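Local coordinates for phosphatidylethanolamine-binding protein (Plasmodium vivax, PDB 2GZQ) that probably binds phosphatidylethanolamine or related phospholipid head groups in the malaria parasite Plasmodium vivax, at residues Val63-Pro74 with Ile107-Gly115. Sequence-based numbering, arbitrary orientation. Where two conformers were deposited one is given.
Sequences VPRNIKFSEEPP and IKSKELVKG
The Phe69 ring takes Ser109 O at its edge, near the ring plane, 3.4 Å from CD2, while CG2 of Ile107 comes in obliquely, 3.7 Å from CE2; Tyr79 of strand 77-85 meets the same ring. Phe69 CG lies anti to its own carbonyl carbon (chi1 -50°), which turns the ring toward Ile107. Pro73 sets CD 3.4 Å from Lys108 O. On the solvent side the Asn66 amide and the Glu111 carboxylate run side by side, their planes 23° apart, and water 3 donates to both Asn66 OD1 and Glu111 OE2. Lys68 lies alongside Glu111, its CG 3.7 Å from Glu111 CG. Strands 66-69 and 111-113 are antiparallel, 111-113 being an outer strand of the smaller, four-stranded sheet of this PEBP beta fold. Ile67 and Leu112 form the hydrogen-bonded pair, each N giving to the other's O (both 2.9 Å), and their side chains turn inward, Ile67 onto Leu81 and Trp102. Arg65 and Asn66 both face Ser42 of neighbouring strand 39-42, a classic beta bulge; on the side of 111-113, Lys114 N still bonds to Arg65 O. Water 1 donates to Pro64 O and Leu112 O and accepts from Gly115 N.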
ATOM      1  N   VAL A  63       8.978  -9.120  -0.687  1.00  3.80           N
ATOM      2  CA  VAL A  63       8.342  -8.102  -1.500  1.00  4.46           C
ATOM      3  C   VAL A  63       7.774  -8.742  -2.760  1.00  4.39           C
ATOM      4  O   VAL A  63       8.349  -9.687  -3.291  1.00  4.17           O
ATOM      5  CB  VAL A  63       9.346  -6.982  -1.800  1.00  4.51           C
ATOM      6  CG1 VAL A  63      10.414  -7.416  -2.771  1.00  5.22           C
ATOM      7  CG2 VAL A  63       8.672  -5.735  -2.301  1.00  6.62           C
ATOM      8  N   PRO A  64       6.622  -8.283  -3.245  1.00  5.25           N
ATOM      9  CA  PRO A  64       6.116  -8.869  -4.490  1.00  5.49           C
ATOM     10  C   PRO A  64       7.153  -8.919  -5.595  1.00  4.35           C
ATOM     11  O   PRO A  64       7.838  -7.927  -5.847  1.00  4.64           O
ATOM     12  CB  PRO A  64       4.958  -7.950  -4.844  1.00  6.46           C
ATOM     13  CG  PRO A  64       4.425  -7.514  -3.501  1.00  4.96           C
ATOM     14  CD  PRO A  64       5.676  -7.306  -2.671  1.00  5.14           C
ATOM     15  N   ARG A  65       7.254 -10.042  -6.288  1.00  4.21           N
ATOM     16  CA  ARG A  65       8.236 -10.173  -7.344  1.00  3.20           C
ATOM     17  C   ARG A  65       7.891  -9.251  -8.518  1.00  3.45           C
ATOM     18  O   ARG A  65       8.791  -8.717  -9.165  1.00  4.55           O
ATOM     19  CB  ARG A  65       8.327 -11.624  -7.822  1.00  4.43           C
ATOM     20  CG  ARG A  65       9.474 -11.857  -8.778  1.00  4.75           C
ATOM     21  CD  ARG A  65       9.688 -13.322  -9.103  1.00  7.90           C
ATOM     22  NE  ARG A  65      10.771 -13.509 -10.077  1.00  8.65           N
ATOM     23  CZ  ARG A  65      11.116 -14.685 -10.591  1.00  9.61           C
ATOM     24  NH1 ARG A  65      12.099 -14.774 -11.462  1.00  8.86           N
ATOM     25  NH2 ARG A  65      10.476 -15.779 -10.229  1.00 10.24           N
ATOM     26  N   ASN A  66       6.615  -9.152  -8.865  1.00  3.73           N
ATOM     27  CA  ASN A  66       6.211  -8.386 -10.040  1.00  4.36           C
ATOM     28  C   ASN A  66       5.018  -7.517  -9.759  1.00  4.70           C
ATOM     29  O   ASN A  66       3.969  -8.021  -9.328  1.00  5.45           O
ATOM     30  CB  ASN A  66       5.884  -9.299 -11.218  1.00  6.85           C
ATOM     31  CG  ASN A  66       7.095  -9.913 -11.789  1.00  9.86           C
ATOM     32  OD1 ASN A  66       7.835  -9.274 -12.527  1.00 12.37           O
ATOM     33  ND2 ASN A  66       7.338 -11.150 -11.419  1.00  8.46           N
ATOM     34  N   ILE A  67       5.159  -6.218 -10.007  1.00  4.21           N
ATOM     35  CA  ILE A  67       4.055  -5.295  -9.977  1.00  4.93           C
ATOM     36  C   ILE A  67       4.032  -4.594 -11.310  1.00  4.81           C
ATOM     37  O   ILE A  67       5.087  -4.290 -11.865  1.00  6.27           O
ATOM     38  CB  ILE A  67       4.188  -4.312  -8.821  1.00  4.48           C
ATOM     39  CG1 ILE A  67       4.068  -5.051  -7.495  1.00  4.70           C
ATOM     40  CG2 ILE A  67       3.156  -3.195  -8.925  1.00  7.27           C
ATOM     41  CD1 ILE A  67       4.312  -4.202  -6.286  1.00  7.15           C
ATOM     42  N   LYS A  68       2.845  -4.411 -11.864  1.00  4.26           N
ATOM     43  CA  LYS A  68       2.696  -3.724 -13.155  0.80  4.65           C
ATOM     44  C   LYS A  68       1.585  -2.709 -13.083  1.00  3.91           C
ATOM     45  O   LYS A  68       0.528  -2.974 -12.527  1.00  6.47           O
ATOM     46  CB  LYS A  68       2.344  -4.702 -14.267  0.80  4.84           C
ATOM     47  CG  LYS A  68       3.419  -5.735 -14.513  0.80 10.88           C
ATOM     48  CD  LYS A  68       3.122  -6.655 -15.709  0.80 12.12           C
ATOM     49  CE  LYS A  68       4.087  -7.843 -15.740  0.80 26.06           C
ATOM     50  NZ  LYS A  68       4.294  -8.372 -17.124  0.80 30.93           N
ATOM     51  N   PHE A  69       1.835  -1.555 -13.660  1.00  4.43           N
ATOM     52  CA  PHE A  69       0.888  -0.453 -13.682  1.00  3.36           C
ATOM     53  C   PHE A  69       0.349  -0.271 -15.090  1.00  3.11           C
ATOM     54  O   PHE A  69       1.088  -0.431 -16.065  1.00  4.43           O
ATOM     55  CB  PHE A  69       1.564   0.854 -13.208  1.00  4.51           C
ATOM     56  CG  PHE A  69       2.301   0.704 -11.922  1.00  4.04           C
ATOM     57  CD1 PHE A  69       1.621   0.511 -10.744  1.00  5.54           C
ATOM     58  CD2 PHE A  69       3.681   0.691 -11.900  1.00  7.52           C
ATOM     59  CE1 PHE A  69       2.299   0.340  -9.548  1.00  6.77           C
ATOM     60  CE2 PHE A  69       4.363   0.489 -10.714  1.00  8.64           C
ATOM     61  CZ  PHE A  69       3.656   0.334  -9.535  1.00  7.91           C
ATOM     62  N   SER A  70      -0.896   0.165 -15.225  1.00  4.24           N
ATOM     63  CA  SER A  70      -1.447   0.346 -16.561  1.00  3.29           C
ATOM     64  C   SER A  70      -0.894   1.557 -17.303  1.00  3.50           C
ATOM     65  O   SER A  70      -0.993   1.629 -18.531  1.00  4.57           O
ATOM     66  CB  SER A  70      -2.952   0.413 -16.530  1.00  5.53           C
ATOM     67  OG  SER A  70      -3.385   1.475 -15.701  1.00  5.12           O
ATOM     68  N   GLU A  71      -0.281   2.500 -16.603  1.00  2.00           N
ATOM     69  CA  GLU A  71       0.349   3.650 -17.257  1.00  2.10           C
ATOM     70  C   GLU A  71       1.478   4.167 -16.419  1.00  2.00           C
ATOM     71  O   GLU A  71       1.537   3.898 -15.225  1.00  2.00           O
ATOM     72  CB  GLU A  71      -0.643   4.756 -17.539  1.00  9.06           C
ATOM     73  CG  GLU A  71      -1.249   5.284 -16.324  1.00  7.90           C
ATOM     74  CD  GLU A  71      -2.269   6.388 -16.586  1.00 17.83           C
ATOM     75  OE1 GLU A  71      -3.368   6.075 -17.094  1.00 26.49           O
ATOM     76  OE2 GLU A  71      -1.973   7.568 -16.289  1.00 33.47           O
ATOM     77  N   GLU A  72       2.419   4.835 -17.075  1.00  2.00           N
ATOM     78  CA  GLU A  72       3.491   5.556 -16.413  1.00  2.00           C
ATOM     79  C   GLU A  72       2.935   6.796 -15.726  1.00  2.11           C
ATOM     80  O   GLU A  72       1.911   7.314 -16.125  1.00  2.08           O
ATOM     81  CB  GLU A  72       4.542   5.978 -17.445  1.00  5.67           C
ATOM     82  CG  GLU A  72       5.308   4.809 -18.000  1.00  5.95           C
ATOM     83  CD  GLU A  72       6.326   5.206 -19.051  1.00 12.74           C
ATOM     84  OE1 GLU A  72       6.640   6.404 -19.169  1.00 12.81           O
ATOM     85  OE2 GLU A  72       6.812   4.301 -19.753  1.00 25.64           O
ATOM     86  N   PRO A  73       3.631   7.283 -14.694  1.00  2.00           N
ATOM     87  CA  PRO A  73       3.172   8.560 -14.101  1.00  2.00           C
ATOM     88  C   PRO A  73       3.385   9.708 -15.062  1.00  2.02           C
ATOM     89  O   PRO A  73       4.201   9.615 -15.954  1.00  2.14           O
ATOM     90  CB  PRO A  73       4.066   8.734 -12.881  1.00  2.74           C
ATOM     91  CG  PRO A  73       5.278   7.891 -13.181  1.00  6.69           C
ATOM     92  CD  PRO A  73       4.839   6.759 -14.041  1.00  3.46           C
ATOM     93  N   PRO A  74       2.676  10.836 -14.884  1.00  2.00           N
ATOM     94  CA  PRO A  74       2.925  12.024 -15.680  1.00  2.00           C
ATOM     95  C   PRO A  74       4.371  12.491 -15.594  1.00  2.00           C
ATOM     96  O   PRO A  74       5.079  12.202 -14.623  1.00  2.00           O
ATOM     97  CB  PRO A  74       1.987  13.050 -15.052  1.00  2.00           C
ATOM     98  CG  PRO A  74       0.894  12.238 -14.435  1.00  2.90           C
ATOM     99  CD  PRO A  74       1.590  11.029 -13.905  1.00  2.21           C
ATOM    100  N   ILE A 107       8.877   5.691  -8.344  1.00  3.29           N
ATOM    101  CA  ILE A 107       8.611   4.762  -9.461  1.00  3.66           C
ATOM    102  C   ILE A 107       8.241   5.546 -10.721  1.00  2.57           C
ATOM    103  O   ILE A 107       7.389   6.415 -10.704  1.00  2.62           O
ATOM    104  CB  ILE A 107       7.444   3.781  -9.128  1.00  5.74           C
ATOM    105  CG1 ILE A 107       7.723   2.980  -7.836  1.00  6.41           C
ATOM    106  CG2 ILE A 107       7.150   2.876 -10.287  1.00 12.14           C
ATOM    107  CD1 ILE A 107       6.490   2.525  -7.080  1.00  9.08           C
ATOM    108  N   LYS A 108       8.923   5.256 -11.810  1.00  3.34           N
ATOM    109  CA  LYS A 108       8.725   5.903 -13.105  1.00  4.93           C
ATOM    110  C   LYS A 108       8.224   4.923 -14.182  1.00  4.74           C
ATOM    111  O   LYS A 108       7.705   5.356 -15.209  1.00  8.70           O
ATOM    112  CB  LYS A 108      10.034   6.531 -13.615  1.00  6.88           C
ATOM    113  CG  LYS A 108      10.555   7.665 -12.788  1.00  9.89           C
ATOM    114  CD  LYS A 108       9.586   8.837 -12.753  1.00 11.82           C
ATOM    115  CE  LYS A 108       9.459   9.518 -14.103  1.00 11.55           C
ATOM    116  NZ  LYS A 108       8.485  10.659 -14.184  1.00 13.80           N
ATOM    117  N   SER A 109       8.413   3.627 -13.940  0.50 12.66           N
ATOM    118  CA  SER A 109       8.256   2.569 -14.955  0.50 10.89           C
ATOM    119  C   SER A 109       6.910   1.866 -14.799  0.50  5.09           C
ATOM    120  O   SER A 109       6.413   1.753 -13.681  0.50  4.29           O
ATOM    121  CB  SER A 109       9.333   1.499 -14.749  0.50  5.18           C
ATOM    122  OG  SER A 109       9.115   0.378 -15.601  0.50  9.33           O
ATOM    123  N   LYS A 110       6.352   1.319 -15.877  1.00  3.32           N
ATOM    124  CA  LYS A 110       5.135   0.526 -15.756  1.00  3.18           C
ATOM    125  C   LYS A 110       5.351  -0.793 -15.046  1.00  3.74           C
ATOM    126  O   LYS A 110       4.403  -1.502 -14.797  1.00  5.22           O
ATOM    127  CB  LYS A 110       4.537   0.217 -17.119  1.00  2.99           C
ATOM    128  CG  LYS A 110       3.801   1.364 -17.727  1.00  6.97           C
ATOM    129  CD  LYS A 110       3.488   1.066 -19.154  1.00 12.61           C
ATOM    130  CE  LYS A 110       2.286   0.175 -19.277  1.00 17.39           C
ATOM    131  NZ  LYS A 110       1.782   0.177 -20.678  1.00 25.75           N
ATOM    132  N   GLU A 111       6.596  -1.151 -14.758  1.00  7.19           N
ATOM    133  CA  GLU A 111       6.911  -2.450 -14.143  1.00  7.95           C
ATOM    134  C   GLU A 111       7.851  -2.226 -12.968  1.00 10.25           C
ATOM    135  O   GLU A 111       8.835  -1.469 -13.081  1.00 13.11           O
ATOM    136  CB  GLU A 111       7.582  -3.382 -15.151  1.00 15.99           C
ATOM    137  CG  GLU A 111       6.659  -4.393 -15.762  1.00 32.24           C
ATOM    138  CD  GLU A 111       7.414  -5.579 -16.306  1.00 36.74           C
ATOM    139  OE1 GLU A 111       8.042  -5.434 -17.380  1.00 46.83           O
ATOM    140  OE2 GLU A 111       7.393  -6.647 -15.655  1.00 36.03           O
ATOM    141  N   LEU A 112       7.557  -2.867 -11.845  1.00  4.84           N
ATOM    142  CA  LEU A 112       8.441  -2.871 -10.689  1.00  4.64           C
ATOM    143  C   LEU A 112       8.725  -4.304 -10.349  1.00  3.67           C
ATOM    144  O   LEU A 112       7.822  -5.046 -10.019  1.00  4.15           O
ATOM    145  CB  LEU A 112       7.789  -2.151  -9.501  1.00  6.68           C
ATOM    146  CG  LEU A 112       8.681  -1.861  -8.286  1.00  8.18           C
ATOM    147  CD1 LEU A 112       9.743  -0.839  -8.676  1.00  8.06           C
ATOM    148  CD2 LEU A 112       7.867  -1.372  -7.113  1.00  8.67           C
ATOM    149  N   VAL A 113      10.001  -4.668 -10.424  1.00  4.78           N
ATOM    150  CA  VAL A 113      10.447  -6.046 -10.237  1.00  4.14           C
ATOM    151  C   VAL A 113      11.238  -6.128  -8.941  1.00  3.53           C
ATOM    152  O   VAL A 113      12.188  -5.393  -8.733  1.00  4.16           O
ATOM    153  CB  VAL A 113      11.304  -6.519 -11.427  1.00  5.15           C
ATOM    154  CG1 VAL A 113      11.691  -7.987 -11.249  1.00  5.95           C
ATOM    155  CG2 VAL A 113      10.553  -6.286 -12.728  1.00 10.11           C
ATOM    156  N   LYS A 114      10.778  -6.979  -8.038  1.00  2.73           N
ATOM    157  CA  LYS A 114      11.396  -7.145  -6.721  0.50  4.18           C
ATOM    158  C   LYS A 114      11.496  -5.828  -5.962  1.00  3.53           C
ATOM    159  O   LYS A 114      12.423  -5.620  -5.173  1.00  5.62           O
ATOM    160  CB  LYS A 114      12.777  -7.793  -6.839  0.50  7.07           C
ATOM    161  CG  LYS A 114      12.717  -9.223  -7.276  0.50  3.58           C
ATOM    162  CD  LYS A 114      13.998  -9.987  -6.941  0.50  7.85           C
ATOM    163  CE  LYS A 114      13.960 -11.383  -7.518  0.50  4.71           C
ATOM    164  NZ  LYS A 114      15.158 -12.195  -7.156  0.50  6.01           N
ATOM    165  N   GLY A 115      10.522  -4.947  -6.172  1.00  2.94           N
ATOM    166  CA  GLY A 115      10.292  -3.858  -5.260  1.00  3.48           C
ATOM    167  C   GLY A 115      11.154  -2.626  -5.417  1.00  3.33           C
ATOM    168  O   GLY A 115      10.993  -1.689  -4.631  1.00  4.32           O
TER
HETATM  169  O   HOH W   1       7.895  -5.437  -7.191  1.00 10.85           O
HETATM  170  O   HOH W   2       6.639  -6.639 -13.343  1.00 21.50           O
HETATM  171  O   HOH W   3       9.302  -8.809 -14.935  0.50 30.45           O
HETATM  172  O   HOH W   4       7.846   7.528 -16.727  1.00 27.31           O
HETATM  173  O   HOH W   5       7.583   1.799 -18.434  1.00 30.57           O
HETATM  174  O   HOH W   6       6.829   9.885 -16.518  1.00 23.18           O